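Local coordinates for protein probable starch synthase 4, chloroplastic/amyloplastic (Arabidopsis thaliana, PDB 6GNE) that belongs to the starch synthases, plastid enzymes of the GT-B glycosyltransferase fold, and holds ADP and glycans in its pockets, at residues 322-327 and 354-359. Sequence-based numbering, arbitrary orientation.
Sequences KGVHLI and REFEGI. With ADP (adenosine-5'-diphosphate), chain F.
The F356 ring points its edge at a backbone carbonyl of the neighbouring helix: F356 CZ lies 3.8 Å from V324 O, near the ring plane, an approach that may be weakly favourable electrostatically. F356 reaches across from helix 350-362 to the first turn of helix 324-336; its CG stands anti to the carbonyl carbon (chi1 -79°), and the CE1-CZ-CE2 rim of the ring faces V324 and I327. V324 CB sits 4.3 Å from F356 CE1. On the next turn I327 approaches F356 CE2 with CG2, the branch anti to the backbone N, at 4.2 Å, and the two side chains cross at about a right angle. I327 also rests on C314 and T316 of strand 311-317 and F356 on L373 in a loop, so the contact joins two helices that flank the parallel sheet of the C-terminal Rossmann-like domain. At the exposed margin H325 ND1 and E355 OE1 remain 4.3 Å apart, too far for a bond; E355 has a long, weak ion pair with R328.

G323 occupies the N-cap position, and its O accepts the N-H of I327. Just before it, K322 sends its chain to ADP instead of to helix 350-362; the chain bends at chi2 (-66°) and is extended beyond, bringing K322 NZ to ADP O3B (2.9 Å) and the bridging O3A (3.1 Å). E397 forms a salt bridge with the same NZ, and R317 also binds ADP. The helix pair thus meets through an apolar patch with one carbonyl at the ring edge, while the polar bonding is concentrated at K322, whose NZ is shared by the diphosphate and E397.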
loop_
_atom_site.group_PDB
_atom_site.type_symbol
_atom_site.label_atom_id
_atom_site.label_comp_id
_atom_site.label_asym_id
_atom_site.label_seq_id
_atom_site.Cartn_x
_atom_site.Cartn_y
_atom_site.Cartn_z
ATOM N N LYS A 322 -0.373 -10.287 8.245
ATOM C CA LYS A 322 -1.482 -9.616 8.904
ATOM C C LYS A 322 -1.938 -10.272 10.229
ATOM O O LYS A 322 -2.890 -9.804 10.854
ATOM C CB LYS A 322 -2.656 -9.542 7.925
ATOM C CG LYS A 322 -2.311 -8.823 6.637
ATOM C CD LYS A 322 -2.008 -7.334 6.860
ATOM C CE LYS A 322 -1.896 -6.599 5.548
ATOM N NZ LYS A 322 -1.295 -5.257 5.692
ATOM N N GLY A 323 -1.246 -11.332 10.649
ATOM C CA GLY A 323 -1.546 -12.012 11.892
ATOM C C GLY A 323 -2.882 -12.755 11.791
ATOM O O GLY A 323 -3.801 -12.497 12.558
ATOM N N VAL A 324 -2.990 -13.649 10.820
ATOM C CA VAL A 324 -4.260 -14.320 10.558
ATOM C C VAL A 324 -4.768 -15.212 11.693
ATOM O O VAL A 324 -5.991 -15.371 11.827
ATOM C CB VAL A 324 -4.251 -15.161 9.263
ATOM C CG1 VAL A 324 -4.429 -14.213 8.069
ATOM C CG2 VAL A 324 -3.031 -16.077 9.171
ATOM N N HIS A 325 -3.847 -15.790 12.486
ATOM C CA HIS A 325 -4.245 -16.584 13.649
ATOM C C HIS A 325 -4.916 -15.681 14.691
ATOM O O HIS A 325 -5.900 -16.108 15.309
ATOM C CB HIS A 325 -3.066 -17.385 14.257
ATOM C CG HIS A 325 -2.541 -18.455 13.347
ATOM N ND1 HIS A 325 -3.339 -19.465 12.855
ATOM C CD2 HIS A 325 -1.302 -18.661 12.819
ATOM C CE1 HIS A 325 -2.620 -20.246 12.064
ATOM N NE2 HIS A 325 -1.380 -19.780 12.027
ATOM N N LEU A 326 -4.381 -14.469 14.864
ATOM C CA LEU A 326 -4.987 -13.459 15.729
ATOM C C LEU A 326 -6.311 -12.923 15.207
ATOM O O LEU A 326 -7.201 -12.645 15.991
ATOM C CB LEU A 326 -4.020 -12.291 15.997
ATOM C CG LEU A 326 -2.784 -12.706 16.785
ATOM C CD1 LEU A 326 -1.824 -11.537 16.857
ATOM C CD2 LEU A 326 -3.178 -13.240 18.189
ATOM N N ILE A 327 -6.446 -12.787 13.894
ATOM C CA ILE A 327 -7.707 -12.390 13.303
ATOM C C ILE A 327 -8.759 -13.475 13.555
ATOM O O ILE A 327 -9.869 -13.174 13.994
ATOM C CB ILE A 327 -7.578 -12.115 11.808
ATOM C CG1 ILE A 327 -6.721 -10.853 11.607
ATOM C CG2 ILE A 327 -8.931 -11.881 11.180
ATOM C CD1 ILE A 327 -6.252 -10.603 10.189
ATOM N N ARG A 354 -9.273 -21.733 2.823
ATOM C CA ARG A 354 -10.036 -22.899 3.294
ATOM C C ARG A 354 -10.399 -22.767 4.808
ATOM O O ARG A 354 -11.514 -23.069 5.215
ATOM C CB ARG A 354 -9.205 -24.151 2.992
ATOM C CG ARG A 354 -9.913 -25.484 2.967
ATOM C CD ARG A 354 -9.292 -26.443 1.973
ATOM N NE ARG A 354 -7.872 -26.675 2.295
ATOM C CZ ARG A 354 -6.807 -26.290 1.573
ATOM N NH1 ARG A 354 -6.911 -25.695 0.373
ATOM N NH2 ARG A 354 -5.580 -26.567 2.035
ATOM N N GLU A 355 -9.467 -22.271 5.618
ATOM C CA GLU A 355 -9.656 -22.109 7.068
ATOM C C GLU A 355 -10.744 -21.068 7.367
ATOM O O GLU A 355 -11.611 -21.295 8.220
ATOM C CB GLU A 355 -8.325 -21.697 7.731
ATOM C CG GLU A 355 -8.236 -21.731 9.265
ATOM C CD GLU A 355 -7.047 -20.888 9.795
ATOM O OE1 GLU A 355 -7.131 -20.286 10.907
ATOM O OE2 GLU A 355 -5.999 -20.769 9.098
ATOM N N PHE A 356 -10.711 -19.947 6.652
ATOM C CA PHE A 356 -11.721 -18.905 6.813
ATOM C C PHE A 356 -13.066 -19.292 6.204
ATOM O O PHE A 356 -14.106 -18.943 6.749
ATOM C CB PHE A 356 -11.209 -17.544 6.300
ATOM C CG PHE A 356 -10.300 -16.861 7.275
ATOM C CD1 PHE A 356 -8.948 -17.205 7.356
ATOM C CD2 PHE A 356 -10.804 -15.957 8.183
ATOM C CE1 PHE A 356 -8.115 -16.637 8.286
ATOM C CE2 PHE A 356 -9.967 -15.381 9.133
ATOM C CZ PHE A 356 -8.622 -15.716 9.170
ATOM N N GLU A 357 -13.037 -20.017 5.090
ATOM C CA GLU A 357 -14.248 -20.553 4.473
ATOM C C GLU A 357 -15.037 -21.430 5.455
ATOM O O GLU A 357 -16.266 -21.413 5.437
ATOM C CB GLU A 357 -13.933 -21.363 3.199
ATOM C CG GLU A 357 -13.929 -20.506 1.930
ATOM C CD GLU A 357 -13.322 -21.175 0.691
ATOM O OE1 GLU A 357 -13.074 -20.429 -0.282
ATOM O OE2 GLU A 357 -13.095 -22.417 0.677
ATOM N N GLY A 358 -14.314 -22.188 6.295
ATOM C CA GLY A 358 -14.917 -23.026 7.344
ATOM C C GLY A 358 -15.587 -22.217 8.440
ATOM O O GLY A 358 -16.698 -22.515 8.874
ATOM N N ILE A 359 -14.907 -21.166 8.867
ATOM C CA ILE A 359 -15.453 -20.240 9.858
ATOM C C ILE A 359 -16.695 -19.531 9.303
ATOM O O ILE A 359 -17.653 -19.297 10.023
ATOM C CB ILE A 359 -14.408 -19.196 10.290
ATOM C CG1 ILE A 359 -13.249 -19.873 11.019
ATOM C CG2 ILE A 359 -15.044 -18.166 11.206
ATOM C CD1 ILE A 359 -11.979 -19.085 11.055
HETATM P PB ADP F . -1.346 -3.973 2.334
HETATM O O1B ADP F . -0.614 -3.025 1.431
HETATM O O2B ADP F . -2.537 -4.675 1.748
HETATM O O3B ADP F . -0.391 -4.953 2.976
HETATM P PA ADP F . -2.277 -1.511 3.515
HETATM O O1A ADP F . -2.974 -1.226 4.813
HETATM O O2A ADP F . -1.045 -0.683 3.258
HETATM O O3A ADP F . -1.961 -3.090 3.529
HETATM O "O5'" ADP F . -3.262 -1.301 2.263
HETATM C "C5'" ADP F . -4.501 -2.000 2.143
HETATM C "C4'" ADP F . -5.522 -1.320 1.211
HETATM O "O4'" ADP F . -6.287 -2.318 0.519
HETATM C "C3'" ADP F . -6.561 -0.505 1.951
HETATM O "O3'" ADP F . -7.050 0.502 1.081
HETATM C "C2'" ADP F . -7.667 -1.493 2.215
HETATM O "O2'" ADP F . -8.926 -0.875 2.410
HETATM C "C1'" ADP F . -7.650 -2.284 0.941
HETATM N N9 ADP F . -8.120 -3.678 1.093
HETATM C C8 ADP F . -7.439 -4.713 1.599
HETATM N N7 ADP F . -8.175 -5.845 1.529
HETATM C C5 ADP F . -9.354 -5.539 0.963
HETATM C C6 ADP F . -10.609 -6.266 0.596
HETATM N N6 ADP F . -10.730 -7.593 0.850
HETATM N N1 ADP F . -11.606 -5.541 0.013
HETATM C C2 ADP F . -11.468 -4.208 -0.210
HETATM N N3 ADP F . -10.368 -3.507 0.107
HETATM C C4 ADP F . -9.306 -4.105 0.684
#